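Local coordinates for uncharacterized protein AsbF (Bacillus anthracis, PDB 3DX5) that dehydrates 3-dehydroshikimate to 3,4-dihydroxybenzoate with the help of a manganese ion, supplying the catecholate building block of the siderophore petrobactin, at residues D150-P153 and S154-L158; G160-H164 and P165-I169; L174-E178 and S179-P183; D237-I240 and Q241-D245; H257-K260 and D261-A265. All blocks are in the same frame, centred on the assembly; numbering follows the deposited sequence. Where two conformers were deposited one is given.

Contact 1: D150-P153 and S154-L158; sequences DTLP and STLEL
Thr151 and Ser154 meet at the start of helix 152-162, where the backbone N of Ser154 donates to Thr151 OG1 at 3.0 Å with an N-H...O angle of 157°. Thr151 occupies the N-cap position, and its hydroxyl supplies the capping bond to an amide with no earlier helical carbonyl to bind. The torsion responsible is chi1 of 75°, which sets OG1 between the backbone N and the carbonyl carbon, on the side of the opening turn. The carbonyl of the same residue is gripped twice. Thr151 O accepts from Thr155 N at 3.0 Å and from the hydroxyl Thr155 OG1 at 2.9 Å, and the two donors arrive from opposite faces of the carbonyl plane. At the next two carbonyls, Leu156 N donates to Leu152 O at 3.0 Å in a nearly straight bond (173°), and Glu157 N to Pro153 O at 2.9 Å. Away from the polar cap, Leu152 CD1 lies 4.0 Å from Leu156 CD1, and helix 183-190 packs on both leucines. The remaining hydroxyl, Ser154 OG, binds outward to Leu148 O and Arg118, while Asp150 binds Ser110. With its proton committed to Thr151 O, Thr155 OG1 lets a buried threonine sit at the helix start without leaving its hydroxyl hydrogen unpaired, and the first turn is held by side-chain as well as backbone bonds.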
loop_
_atom_site.group_PDB
_atom_site.type_symbol
_atom_site.label_atom_id
_atom_site.label_comp_id
_atom_site.label_asym_id
_atom_site.label_seq_id
_atom_site.Cartn_x
_atom_site.Cartn_y
_atom_site.Cartn_z
ATOM N N ASP A 150 -15.623 17.774 -2.341
ATOM C CA ASP A 150 -14.821 18.379 -1.293
ATOM C C ASP A 150 -15.570 19.447 -0.498
ATOM O O ASP A 150 -15.008 19.976 0.454
ATOM C CB ASP A 150 -13.512 18.962 -1.854
ATOM C CG ASP A 150 -13.723 20.047 -2.883
ATOM O OD1 ASP A 150 -14.867 20.310 -3.308
ATOM O OD2 ASP A 150 -12.709 20.632 -3.317
ATOM N N THR A 151 -16.783 19.824 -0.904
ATOM C CA THR A 151 -17.582 20.708 -0.067
ATOM C C THR A 151 -19.007 20.167 -0.054
ATOM O O THR A 151 -19.410 19.444 -0.977
ATOM C CB THR A 151 -17.637 22.202 -0.557
ATOM O OG1 THR A 151 -18.504 22.294 -1.690
ATOM C CG2 THR A 151 -16.235 22.801 -0.898
ATOM N N LEU A 152 -19.762 20.491 0.996
ATOM C CA LEU A 152 -21.178 20.115 1.046
ATOM C C LEU A 152 -22.010 20.698 -0.137
ATOM O O LEU A 152 -22.694 19.944 -0.819
ATOM C CB LEU A 152 -21.804 20.438 2.413
ATOM C CG LEU A 152 -23.307 20.178 2.551
ATOM C CD1 LEU A 152 -23.592 18.667 2.350
ATOM C CD2 LEU A 152 -23.792 20.618 3.941
ATOM N N PRO A 153 -21.930 22.016 -0.401
ATOM C CA PRO A 153 -22.708 22.498 -1.577
ATOM C C PRO A 153 -22.295 21.839 -2.936
ATOM O O PRO A 153 -23.166 21.542 -3.770
ATOM C CB PRO A 153 -22.473 24.022 -1.587
ATOM C CG PRO A 153 -21.852 24.350 -0.203
ATOM C CD PRO A 153 -21.188 23.097 0.274
ATOM N N SER A 154 -21.007 21.561 -3.143
ATOM C CA SER A 154 -20.607 20.936 -4.399
ATOM C C SER A 154 -21.149 19.507 -4.488
ATOM O O SER A 154 -21.587 19.052 -5.556
ATOM C CB SER A 154 -19.095 20.954 -4.586
ATOM O OG SER A 154 -18.763 20.291 -5.804
ATOM N N THR A 155 -21.149 18.810 -3.362
ATOM C CA THR A 155 -21.678 17.444 -3.334
ATOM C C THR A 155 -23.166 17.448 -3.651
ATOM O O THR A 155 -23.629 16.670 -4.472
ATOM C CB THR A 155 -21.428 16.798 -1.961
ATOM O OG1 THR A 155 -20.013 16.763 -1.746
ATOM C CG2 THR A 155 -22.021 15.350 -1.871
ATOM N N LEU A 156 -23.917 18.329 -2.995
ATOM C CA LEU A 156 -25.345 18.426 -3.266
ATOM C C LEU A 156 -25.603 18.778 -4.735
ATOM O O LEU A 156 -26.470 18.195 -5.381
ATOM C CB LEU A 156 -25.994 19.476 -2.366
ATOM C CG LEU A 156 -26.079 19.040 -0.898
ATOM C CD1 LEU A 156 -26.410 20.237 -0.006
ATOM C CD2 LEU A 156 -27.104 17.920 -0.760
ATOM N N GLU A 157 -24.841 19.736 -5.246
ATOM C CA GLU A 157 -24.934 20.117 -6.636
ATOM C C GLU A 157 -24.657 18.919 -7.589
ATOM O O GLU A 157 -25.407 18.677 -8.517
ATOM C CB GLU A 157 -23.931 21.230 -6.867
ATOM C CG GLU A 157 -23.939 21.754 -8.227
ATOM C CD GLU A 157 -24.876 22.926 -8.323
ATOM O OE1 GLU A 157 -24.365 24.080 -8.400
ATOM O OE2 GLU A 157 -26.118 22.698 -8.282
ATOM N N LEU A 158 -23.568 18.189 -7.341
ATOM C CA LEU A 158 -23.210 17.006 -8.142
ATOM C C LEU A 158 -24.356 15.987 -8.214
ATOM O O LEU A 158 -24.650 15.440 -9.280
ATOM C CB LEU A 158 -21.973 16.326 -7.553
ATOM C CG LEU A 158 -21.299 15.329 -8.503
ATOM C CD1 LEU A 158 -20.806 16.011 -9.805
ATOM C CD2 LEU A 158 -20.121 14.701 -7.786
#

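Contact 2: G160-H164 and P165-I169; sequences GEVDH and PNLKI
The imidazole of His164 stands beside the turn that follows it, with Pro165 over one face and Asn166 at its edge. Pro165 CD sits 3.7 Å from the ring centroid, a CH-pi contact over the face, displaced toward the rim. At the edge, the backbone N of Asn166 donates to His164 ND1 at 3.0 Å, only 14° out of the ring plane. With CG anti to the backbone N and beside the carbonyl carbon (chi1 -169°), the ring lies along the outgoing chain, where ND1 can accept this amide. The Asn166 amide plane is inclined 54° to the ring, and its OD1 comes within 3.2 Å of His164 CE1. The far ends of both side chains are tied elsewhere: His164 NE2 to Glu130 and Asn166 ND2 to Met137 O. Across the bend, Leu167 crosses Val162 at about a right angle, its CD2 touching Val162 CB at 3.7 Å. A weak bond from Leu167 N to His164 O, 3.3 Å long, closes a type I beta turn. Asp163, with positive phi, takes the chain out of helix 152-162, and the turn then delivers it into strand 167-172. This is the alpha-to-beta connection of a beta-alpha-beta unit in a TIM barrel.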
loop_
_atom_site.group_PDB
_atom_site.type_symbol
_atom_site.label_atom_id
_atom_site.label_comp_id
_atom_site.label_asym_id
_atom_site.label_seq_id
_atom_site.Cartn_x
_atom_site.Cartn_y
_atom_site.Cartn_z
ATOM N N GLY A 160 -27.529 16.495 -7.800
ATOM C CA GLY A 160 -28.585 17.066 -8.639
ATOM C C GLY A 160 -28.179 17.081 -10.104
ATOM O O GLY A 160 -29.023 16.919 -10.962
ATOM N N GLU A 161 -26.889 17.233 -10.413
ATOM C CA GLU A 161 -26.473 17.280 -11.828
ATOM C C GLU A 161 -26.519 15.890 -12.482
ATOM O O GLU A 161 -26.910 15.743 -13.661
ATOM C CB GLU A 161 -25.070 17.895 -11.962
ATOM C CG GLU A 161 -24.977 19.398 -11.593
ATOM C CD GLU A 161 -23.530 19.892 -11.298
ATOM O OE1 GLU A 161 -22.680 19.153 -10.756
ATOM O OE2 GLU A 161 -23.232 21.065 -11.603
ATOM N N VAL A 162 -26.087 14.862 -11.753
ATOM C CA VAL A 162 -26.123 13.494 -12.290
ATOM C C VAL A 162 -27.584 13.006 -12.372
ATOM O O VAL A 162 -28.015 12.440 -13.403
ATOM C CB VAL A 162 -25.271 12.504 -11.450
ATOM C CG1 VAL A 162 -25.496 11.053 -11.911
ATOM C CG2 VAL A 162 -23.759 12.853 -11.523
ATOM N N ASP A 163 -28.327 13.220 -11.283
ATOM C CA ASP A 163 -29.751 12.945 -11.231
ATOM C C ASP A 163 -30.037 11.497 -11.651
ATOM O O ASP A 163 -30.810 11.247 -12.571
ATOM C CB ASP A 163 -30.499 13.970 -12.114
ATOM C CG ASP A 163 -31.991 13.976 -11.864
ATOM O OD1 ASP A 163 -32.439 13.423 -10.835
ATOM O OD2 ASP A 163 -32.726 14.523 -12.706
ATOM N N HIS A 164 -29.392 10.539 -10.995
ATOM C CA HIS A 164 -29.624 9.128 -11.290
ATOM C C HIS A 164 -29.949 8.416 -9.964
ATOM O O HIS A 164 -29.291 8.698 -8.982
ATOM C CB HIS A 164 -28.375 8.486 -11.923
ATOM C CG HIS A 164 -28.632 7.123 -12.486
ATOM N ND1 HIS A 164 -28.739 6.000 -11.693
ATOM C CD2 HIS A 164 -28.831 6.705 -13.765
ATOM C CE1 HIS A 164 -28.976 4.943 -12.455
ATOM N NE2 HIS A 164 -29.036 5.343 -13.719
ATOM N N PRO A 165 -30.953 7.493 -9.951
ATOM C CA PRO A 165 -31.366 6.805 -8.722
ATOM C C PRO A 165 -30.315 5.890 -8.087
ATOM O O PRO A 165 -30.449 5.552 -6.914
ATOM C CB PRO A 165 -32.614 6.010 -9.145
ATOM C CG PRO A 165 -32.558 5.933 -10.625
ATOM C CD PRO A 165 -31.903 7.226 -11.061
ATOM N N ASN A 166 -29.258 5.517 -8.812
ATOM C CA ASN A 166 -28.266 4.618 -8.192
ATOM C C ASN A 166 -27.016 5.323 -7.678
ATOM O O ASN A 166 -26.071 4.668 -7.235
ATOM C CB ASN A 166 -27.880 3.467 -9.122
ATOM C CG ASN A 166 -29.039 2.565 -9.417
ATOM O OD1 ASN A 166 -29.985 2.975 -10.097
ATOM N ND2 ASN A 166 -29.004 1.346 -8.892
ATOM N N LEU A 167 -26.985 6.654 -7.772
ATOM C CA LEU A 167 -25.842 7.415 -7.234
ATOM C C LEU A 167 -26.142 7.715 -5.779
ATOM O O LEU A 167 -27.186 8.324 -5.447
ATOM C CB LEU A 167 -25.661 8.732 -7.982
ATOM C CG LEU A 167 -24.423 9.487 -7.496
ATOM C CD1 LEU A 167 -23.186 8.619 -7.824
ATOM C CD2 LEU A 167 -24.386 10.832 -8.220
ATOM N N LYS A 168 -25.238 7.296 -4.906
ATOM C CA LYS A 168 -25.459 7.463 -3.472
ATOM C C LYS A 168 -24.188 8.047 -2.877
ATOM O O LYS A 168 -23.272 8.358 -3.635
ATOM C CB LYS A 168 -25.812 6.120 -2.851
ATOM C CG LYS A 168 -27.099 5.505 -3.440
ATOM C CD LYS A 168 -28.355 6.316 -3.019
ATOM C CE LYS A 168 -29.603 5.696 -3.626
ATOM N NZ LYS A 168 -30.799 6.408 -3.168
ATOM N N ILE A 169 -24.151 8.216 -1.553
ATOM C CA ILE A 169 -23.016 8.843 -0.850
ATOM C C ILE A 169 -22.478 7.918 0.269
ATOM O O ILE A 169 -23.253 7.349 1.076
ATOM C CB ILE A 169 -23.448 10.203 -0.189
ATOM C CG1 ILE A 169 -23.875 11.255 -1.264
ATOM C CG2 ILE A 169 -22.326 10.800 0.744
ATOM C CD1 ILE A 169 -22.725 11.749 -2.173
HETATM O O HOH W 1 -29.280 9.513 -6.520
#

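Contact 3: L174-E178 and S179-P183; sequences LHIWE and SGADP. With DHB (3,4-dihydroxybenzoic acid), chain D.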
loop_
_atom_site.group_PDB
_atom_site.type_symbol
_atom_site.label_atom_id
_atom_site.label_comp_id
_atom_site.label_asym_id
_atom_site.label_seq_id
_atom_site.Cartn_x
_atom_site.Cartn_y
_atom_site.Cartn_z
ATOM N N LEU A 174 -15.040 13.030 9.046
ATOM C CA LEU A 174 -13.778 13.755 9.145
ATOM C C LEU A 174 -13.587 14.724 7.958
ATOM O O LEU A 174 -13.293 15.904 8.148
ATOM C CB LEU A 174 -12.586 12.762 9.213
ATOM C CG LEU A 174 -11.162 13.331 9.450
ATOM C CD1 LEU A 174 -10.618 13.976 8.143
ATOM C CD2 LEU A 174 -11.160 14.296 10.619
ATOM N N HIS A 175 -13.733 14.223 6.733
ATOM C CA HIS A 175 -13.521 15.061 5.578
ATOM C C HIS A 175 -14.562 16.135 5.425
ATOM O O HIS A 175 -14.269 17.209 4.917
ATOM C CB HIS A 175 -13.368 14.225 4.303
ATOM C CG HIS A 175 -12.124 13.392 4.324
ATOM N ND1 HIS A 175 -10.882 13.940 4.583
ATOM C CD2 HIS A 175 -11.933 12.058 4.200
ATOM C CE1 HIS A 175 -9.972 12.978 4.572
ATOM N NE2 HIS A 175 -10.582 11.827 4.341
ATOM N N ILE A 176 -15.772 15.841 5.861
ATOM C CA ILE A 176 -16.839 16.814 5.843
ATOM C C ILE A 176 -16.483 17.964 6.802
ATOM O O ILE A 176 -16.553 19.134 6.427
ATOM C CB ILE A 176 -18.190 16.093 6.187
ATOM C CG1 ILE A 176 -18.892 15.739 4.887
ATOM C CG2 ILE A 176 -19.078 16.919 7.098
ATOM C CD1 ILE A 176 -19.248 16.955 4.002
ATOM N N TRP A 177 -16.050 17.614 8.008
ATOM C CA TRP A 177 -15.610 18.586 9.006
ATOM C C TRP A 177 -14.431 19.450 8.487
ATOM O O TRP A 177 -14.411 20.671 8.643
ATOM C CB TRP A 177 -15.215 17.841 10.274
ATOM C CG TRP A 177 -14.705 18.763 11.317
ATOM C CD1 TRP A 177 -15.456 19.473 12.218
ATOM C CD2 TRP A 177 -13.343 19.091 11.575
ATOM N NE1 TRP A 177 -14.634 20.229 13.020
ATOM C CE2 TRP A 177 -13.333 20.012 12.653
ATOM C CE3 TRP A 177 -12.122 18.687 11.017
ATOM C CZ2 TRP A 177 -12.150 20.537 13.175
ATOM C CZ3 TRP A 177 -10.943 19.221 11.536
ATOM C CH2 TRP A 177 -10.971 20.134 12.598
ATOM N N GLU A 178 -13.471 18.795 7.852
ATOM C CA GLU A 178 -12.325 19.438 7.225
ATOM C C GLU A 178 -12.770 20.501 6.243
ATOM O O GLU A 178 -12.144 21.526 6.171
ATOM C CB GLU A 178 -11.467 18.367 6.518
ATOM C CG GLU A 178 -10.372 18.882 5.577
ATOM C CD GLU A 178 -9.469 17.733 5.075
ATOM O OE1 GLU A 178 -9.957 16.607 4.856
ATOM O OE2 GLU A 178 -8.258 17.949 4.951
ATOM N N SER A 179 -13.858 20.268 5.511
ATOM C CA SER A 179 -14.326 21.246 4.523
ATOM C C SER A 179 -14.937 22.466 5.186
ATOM O O SER A 179 -15.235 23.416 4.518
ATOM C CB SER A 179 -15.356 20.636 3.560
ATOM O OG SER A 179 -16.633 20.527 4.194
ATOM N N GLY A 180 -15.151 22.437 6.497
ATOM C CA GLY A 180 -15.726 23.580 7.182
ATOM C C GLY A 180 -17.212 23.407 7.451
ATOM O O GLY A 180 -17.776 24.232 8.107
ATOM N N ALA A 181 -17.836 22.330 6.957
ATOM C CA ALA A 181 -19.272 22.068 7.201
ATOM C C ALA A 181 -19.512 21.417 8.583
ATOM O O ALA A 181 -18.638 20.722 9.118
ATOM C CB ALA A 181 -19.827 21.169 6.104
ATOM N N ASP A 182 -20.685 21.624 9.163
ATOM C CA ASP A 182 -21.050 20.920 10.416
ATOM C C ASP A 182 -21.436 19.448 10.118
ATOM O O ASP A 182 -22.214 19.184 9.207
ATOM C CB ASP A 182 -22.203 21.654 11.120
ATOM C CG ASP A 182 -22.791 20.844 12.297
ATOM O OD1 ASP A 182 -22.062 20.536 13.270
ATOM O OD2 ASP A 182 -23.986 20.486 12.244
ATOM N N PRO A 183 -20.859 18.479 10.853
ATOM C CA PRO A 183 -21.164 17.051 10.553
ATOM C C PRO A 183 -22.647 16.649 10.615
ATOM O O PRO A 183 -23.132 15.961 9.701
ATOM C CB PRO A 183 -20.367 16.300 11.610
ATOM C CG PRO A 183 -19.152 17.186 11.774
ATOM C CD PRO A 183 -19.679 18.600 11.738
HETATM C C1 DHB D . -8.840 6.555 1.290
HETATM C C2 DHB D . -9.953 6.943 2.030
HETATM C C3 DHB D . -9.884 8.047 2.886
HETATM O O3 DHB D . -10.936 8.492 3.643
HETATM C C4 DHB D . -8.628 8.797 2.957
HETATM O O4 DHB D . -8.603 9.862 3.788
HETATM C C5 DHB D . -7.531 8.417 2.189
HETATM C C6 DHB D . -7.652 7.287 1.361
HETATM C C DHB D . -8.946 5.336 0.387
HETATM O O1 DHB D . -8.025 4.945 -0.337
HETATM O O2 DHB D . -10.072 4.627 0.379
HETATM O O HOH W 2 -16.241 22.179 10.019
#
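Pro183 CD lies at the edge of the Trp177 indole, and Trp177 CB is 4.3 Å from Pro183 CG. The His175 ring has Glu178 OE1 and O3 of the bound 3,4-dihydroxybenzoate at its edge, in its plane. His175 ND1 donates to Glu178 OE1 at 2.8 Å, nearly straight (166°) and only 4° out of that plane; this bond limits rotation of the ring. His175 NE2 is 2.8 Å from O4 of the ligand, a hydrogen bond in which either atom may be the donor, and makes a weaker one to O3. His144 packs edge-to-face with the same imidazole. His175 thus belongs to the substrate-binding pocket of the TIM barrel, with Glu178 as a second-shell partner. Just after Glu178, helix 173-178 ends in a Schellman motif at Gly180, whose phi is positive: Gly180 N donates to Trp177 O at 2.9 Å, and Ala181 N reaches Ile176 O in a weak bond of 3.5 Å. Ser179 OG donates to that same Ile176 O at 2.6 Å, in the carbonyl plane on a lone pair; chi1 of 77° turns the hydroxyl back over the last turn. A water donates to Trp177 O and Ala181 O, bridging helix end and loop.

Contact 4: D237-I240 and Q241-D245; sequences DEII and QEVRD
Gln241 and Ile240 bury the most surface here, followed by Ile239. In Gln241, chi1 of -78° sets CG beside the backbone N, and the extended chain runs back along the helix, with CG 3.2 Å from Asp237 O. That carbonyl accepts Gln241 N at 3.1 Å and, weakly, the side-chain amide Gln241 NE2 at 3.3 Å. Ile240 O receives Arg244 N at 2.8 Å; the bond is bent, at 130°, and Arg244 CB is pressed to 3.0 Å from the same oxygen. The Ile240 side chain packs on Phe230 and Phe199. These are the closing turns of helix 236-243 on the outer layer of the TIM barrel. Ile239 O takes Val243 N at 3.0 Å, and the two side chains approach through Ile239 CG2 and Val243 CG2, 4.3 Å apart. Both touch Phe199 of strand 194-202 and Phe173 of helix 173-178. Arg244 NH1 folds back to Gln241 O in a weak bond lying in the guanidinium plane, while Asp237 OD1 makes a salt bridge with Arg273, just past the end of helix 259-272.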
loop_
_atom_site.group_PDB
_atom_site.type_symbol
_atom_site.label_atom_id
_atom_site.label_comp_id
_atom_site.label_asym_id
_atom_site.label_seq_id
_atom_site.Cartn_x
_atom_site.Cartn_y
_atom_site.Cartn_z
ATOM N N ASP A 237 -19.775 11.890 19.520
ATOM C CA ASP A 237 -20.985 11.761 20.364
ATOM C C ASP A 237 -22.202 12.326 19.654
ATOM O O ASP A 237 -23.233 11.672 19.572
ATOM C CB ASP A 237 -20.825 12.447 21.744
ATOM C CG ASP A 237 -19.993 11.616 22.700
ATOM O OD1 ASP A 237 -20.327 10.426 22.914
ATOM O OD2 ASP A 237 -18.977 12.130 23.215
ATOM N N GLU A 238 -22.061 13.525 19.119
ATOM C CA GLU A 238 -23.131 14.160 18.357
ATOM C C GLU A 238 -23.463 13.431 17.047
ATOM O O GLU A 238 -24.627 13.273 16.705
ATOM C CB GLU A 238 -22.760 15.605 18.044
ATOM C CG GLU A 238 -22.641 16.481 19.286
ATOM C CD GLU A 238 -22.455 17.971 18.940
ATOM O OE1 GLU A 238 -21.945 18.287 17.829
ATOM O OE2 GLU A 238 -22.824 18.816 19.791
ATOM N N ILE A 239 -22.437 13.021 16.313
ATOM C CA ILE A 239 -22.633 12.246 15.084
ATOM C C ILE A 239 -23.376 10.938 15.351
ATOM O O ILE A 239 -24.394 10.669 14.727
ATOM C CB ILE A 239 -21.292 11.949 14.404
ATOM C CG1 ILE A 239 -20.704 13.271 13.884
ATOM C CG2 ILE A 239 -21.466 10.831 13.324
ATOM C CD1 ILE A 239 -19.187 13.210 13.566
ATOM N N ILE A 240 -22.884 10.128 16.280
ATOM C CA ILE A 240 -23.508 8.825 16.505
ATOM C C ILE A 240 -24.951 8.966 16.999
ATOM O O ILE A 240 -25.813 8.145 16.638
ATOM C CB ILE A 240 -22.626 7.924 17.423
ATOM C CG1 ILE A 240 -21.323 7.612 16.666
ATOM C CG2 ILE A 240 -23.383 6.660 17.886
ATOM C CD1 ILE A 240 -20.180 7.003 17.535
ATOM N N GLN A 241 -25.227 9.999 17.803
ATOM C CA GLN A 241 -26.620 10.257 18.271
ATOM C C GLN A 241 -27.573 10.463 17.112
ATOM O O GLN A 241 -28.701 9.998 17.173
ATOM C CB GLN A 241 -26.704 11.483 19.157
ATOM C CG GLN A 241 -26.251 11.269 20.554
ATOM C CD GLN A 241 -26.415 12.530 21.386
ATOM O OE1 GLN A 241 -27.537 12.908 21.738
ATOM N NE2 GLN A 241 -25.299 13.198 21.693
ATOM N N GLU A 242 -27.112 11.147 16.057
ATOM C CA GLU A 242 -27.889 11.340 14.818
ATOM C C GLU A 242 -28.010 10.114 13.943
ATOM O O GLU A 242 -29.082 9.846 13.425
ATOM C CB GLU A 242 -27.213 12.365 13.909
ATOM C CG GLU A 242 -27.379 13.753 14.283
ATOM C CD GLU A 242 -28.818 14.220 14.215
ATOM O OE1 GLU A 242 -29.407 14.294 13.094
ATOM O OE2 GLU A 242 -29.329 14.527 15.307
ATOM N N VAL A 243 -26.906 9.396 13.728
ATOM C CA VAL A 243 -26.926 8.343 12.744
ATOM C C VAL A 243 -27.280 6.965 13.314
ATOM O O VAL A 243 -27.555 6.028 12.556
ATOM C CB VAL A 243 -25.619 8.306 11.900
ATOM C CG1 VAL A 243 -25.299 9.736 11.362
ATOM C CG2 VAL A 243 -24.463 7.742 12.708
ATOM N N ARG A 244 -27.332 6.849 14.629
ATOM C CA ARG A 244 -27.520 5.522 15.244
ATOM C C ARG A 244 -28.812 4.810 14.931
ATOM O O ARG A 244 -28.865 3.605 15.105
ATOM C CB ARG A 244 -27.279 5.507 16.763
ATOM C CG ARG A 244 -28.371 6.072 17.623
ATOM C CD ARG A 244 -27.769 6.255 18.980
ATOM N NE ARG A 244 -28.711 6.452 20.080
ATOM C CZ ARG A 244 -29.534 7.493 20.239
ATOM N NH1 ARG A 244 -29.612 8.469 19.336
ATOM N NH2 ARG A 244 -30.317 7.543 21.305
ATOM N N ASP A 245 -29.836 5.530 14.477
ATOM C CA ASP A 245 -31.095 4.896 14.066
ATOM C C ASP A 245 -31.330 5.047 12.560
ATOM O O ASP A 245 -32.463 5.250 12.111
ATOM C CB ASP A 245 -32.296 5.500 14.808
ATOM C CG ASP A 245 -32.234 5.276 16.292
ATOM O OD1 ASP A 245 -32.531 4.142 16.737
ATOM O OD2 ASP A 245 -31.908 6.239 17.022
#

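Contact 5: H257-K260 and D261-A265; sequences HNAK and DILKA
A chi1 of -72° places Leu263 CG beside its backbone N and back along the helix, 3.1 Å from Ala259 O, while chi2 of 175° carries CD1 on to Ala259 CB at 4.4 Å. Ile262 behaves alike: its CG1 also lies next to the backbone N and rests 3.5 Å from Asn258 O, with His257 O slightly farther away. These side chains lean over carbonyl oxygens that are already engaged by the main chain. Asn258 O accepts Ile262 N at 3.0 Å in a nearly straight bond (172°), Ala259 O accepts Leu263 N at 2.8 Å, and Lys260 O accepts Lys264 N at 2.9 Å. Asn258 occupies the N-cap position, yet its side chain makes no capping bond; its CB faces the first turn. The opening turn is therefore closed by backbone bonds, with side chains contributing packing. Leu263 and Lys260 both touch Phe23 of helix 17-26, and Ile262 touches Trp254, whose indole N-H binds His257 O. Across the dimer, Asn258 packs against Met44 of the second subunit, and Lys260 and Asp261 against Gln45 of that subunit. The arrangement is the beginning of an outer helix of the TIM barrel: helix 259-272 follows strand 249-252 after a short loop, lies against helix 17-26, and brings its first turn to the homodimer interface.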
loop_
_atom_site.group_PDB
_atom_site.type_symbol
_atom_site.label_atom_id
_atom_site.label_comp_id
_atom_site.label_asym_id
_atom_site.label_seq_id
_atom_site.Cartn_x
_atom_site.Cartn_y
_atom_site.Cartn_z
ATOM N N HIS A 257 -1.196 2.812 13.016
ATOM C CA HIS A 257 -0.464 1.592 13.410
ATOM C C HIS A 257 -1.314 0.738 14.330
ATOM O O HIS A 257 -2.311 1.240 14.857
ATOM C CB HIS A 257 0.864 2.003 14.094
ATOM C CG HIS A 257 1.824 2.637 13.135
ATOM N ND1 HIS A 257 2.532 3.781 13.424
ATOM C CD2 HIS A 257 2.120 2.330 11.847
ATOM C CE1 HIS A 257 3.270 4.119 12.379
ATOM N NE2 HIS A 257 3.029 3.261 11.407
ATOM N N ASN A 258 -0.953 -0.540 14.509
ATOM C CA ASN A 258 -1.592 -1.398 15.531
ATOM C C ASN A 258 -3.115 -1.518 15.309
ATOM O O ASN A 258 -3.898 -1.367 16.256
ATOM C CB ASN A 258 -1.333 -0.842 16.963
ATOM C CG ASN A 258 0.096 -0.355 17.169
ATOM O OD1 ASN A 258 0.324 0.750 17.676
ATOM N ND2 ASN A 258 1.066 -1.169 16.760
ATOM N N ALA A 259 -3.537 -1.760 14.072
ATOM C CA ALA A 259 -4.963 -1.737 13.741
ATOM C C ALA A 259 -5.817 -2.619 14.665
ATOM O O ALA A 259 -6.864 -2.196 15.124
ATOM C CB ALA A 259 -5.201 -2.113 12.296
ATOM N N LYS A 260 -5.356 -3.837 14.940
ATOM C CA LYS A 260 -6.128 -4.741 15.777
ATOM C C LYS A 260 -6.358 -4.212 17.196
ATOM O O LYS A 260 -7.485 -4.276 17.701
ATOM C CB LYS A 260 -5.485 -6.136 15.833
ATOM C CG LYS A 260 -5.756 -6.969 14.626
ATOM C CD LYS A 260 -4.974 -8.279 14.832
ATOM C CE LYS A 260 -5.394 -9.394 13.919
ATOM N NZ LYS A 260 -4.426 -10.517 14.154
ATOM N N ASP A 261 -5.305 -3.673 17.816
ATOM C CA ASP A 261 -5.442 -3.078 19.148
ATOM C C ASP A 261 -6.401 -1.911 19.146
ATOM O O ASP A 261 -7.245 -1.804 20.045
ATOM C CB ASP A 261 -4.096 -2.571 19.673
ATOM C CG ASP A 261 -3.163 -3.702 20.077
ATOM O OD1 ASP A 261 -3.645 -4.802 20.464
ATOM O OD2 ASP A 261 -1.928 -3.494 19.997
ATOM N N ILE A 262 -6.236 -1.015 18.174
ATOM C CA ILE A 262 -7.074 0.192 18.099
ATOM C C ILE A 262 -8.536 -0.192 17.878
ATOM O O ILE A 262 -9.431 0.332 18.550
ATOM C CB ILE A 262 -6.604 1.136 16.967
ATOM C CG1 ILE A 262 -5.198 1.698 17.284
ATOM C CG2 ILE A 262 -7.641 2.219 16.689
ATOM C CD1 ILE A 262 -5.119 2.588 18.537
ATOM N N LEU A 263 -8.767 -1.108 16.934
ATOM C CA LEU A 263 -10.141 -1.514 16.556
ATOM C C LEU A 263 -10.843 -2.240 17.709
ATOM O O LEU A 263 -12.012 -1.976 18.009
ATOM C CB LEU A 263 -10.110 -2.408 15.310
ATOM C CG LEU A 263 -9.754 -1.594 14.044
ATOM C CD1 LEU A 263 -9.589 -2.532 12.805
ATOM C CD2 LEU A 263 -10.831 -0.535 13.736
ATOM N N LYS A 264 -10.113 -3.152 18.348
ATOM C CA LYS A 264 -10.640 -3.869 19.481
ATOM C C LYS A 264 -11.044 -2.857 20.602
ATOM O O LYS A 264 -12.160 -2.923 21.137
ATOM C CB LYS A 264 -9.592 -4.889 19.952
ATOM C CG LYS A 264 -9.904 -5.567 21.333
ATOM C CD LYS A 264 -8.950 -6.756 21.611
ATOM C CE LYS A 264 -9.078 -7.159 23.061
ATOM N NZ LYS A 264 -8.474 -8.506 23.351
ATOM N N ALA A 265 -10.152 -1.916 20.931
ATOM C CA ALA A 265 -10.467 -0.929 21.955
ATOM C C ALA A 265 -11.675 -0.055 21.575
ATOM O O ALA A 265 -12.535 0.245 22.450
ATOM C CB ALA A 265 -9.231 -0.067 22.329
#

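Overall arrangement
All five contacts are local turns of one TIM barrel, and their distance from the catalytic pocket differs. Contact 3 reaches it directly, its His175 side chain about 5 Å from the manganese. Contact 1 lies farther out: the Asp150 side chain is about 6 Å from that of His144, the inferred proton acceptor, and about 12 Å from the ligand; it touches contact 3 where Asp150 O is 3.2 Å from Ser179 CB. Contacts 1 and 2 share helix 152-162 and meet where Thr155 CG2 touches Ile169 CD1 at 3.7 Å. Contact 4 joins contact 3 through Pro183 CB and Ile239 CG1, 3.8 Å apart. Contact 5 stands apart, its centre about 33 Å from that of contact 1.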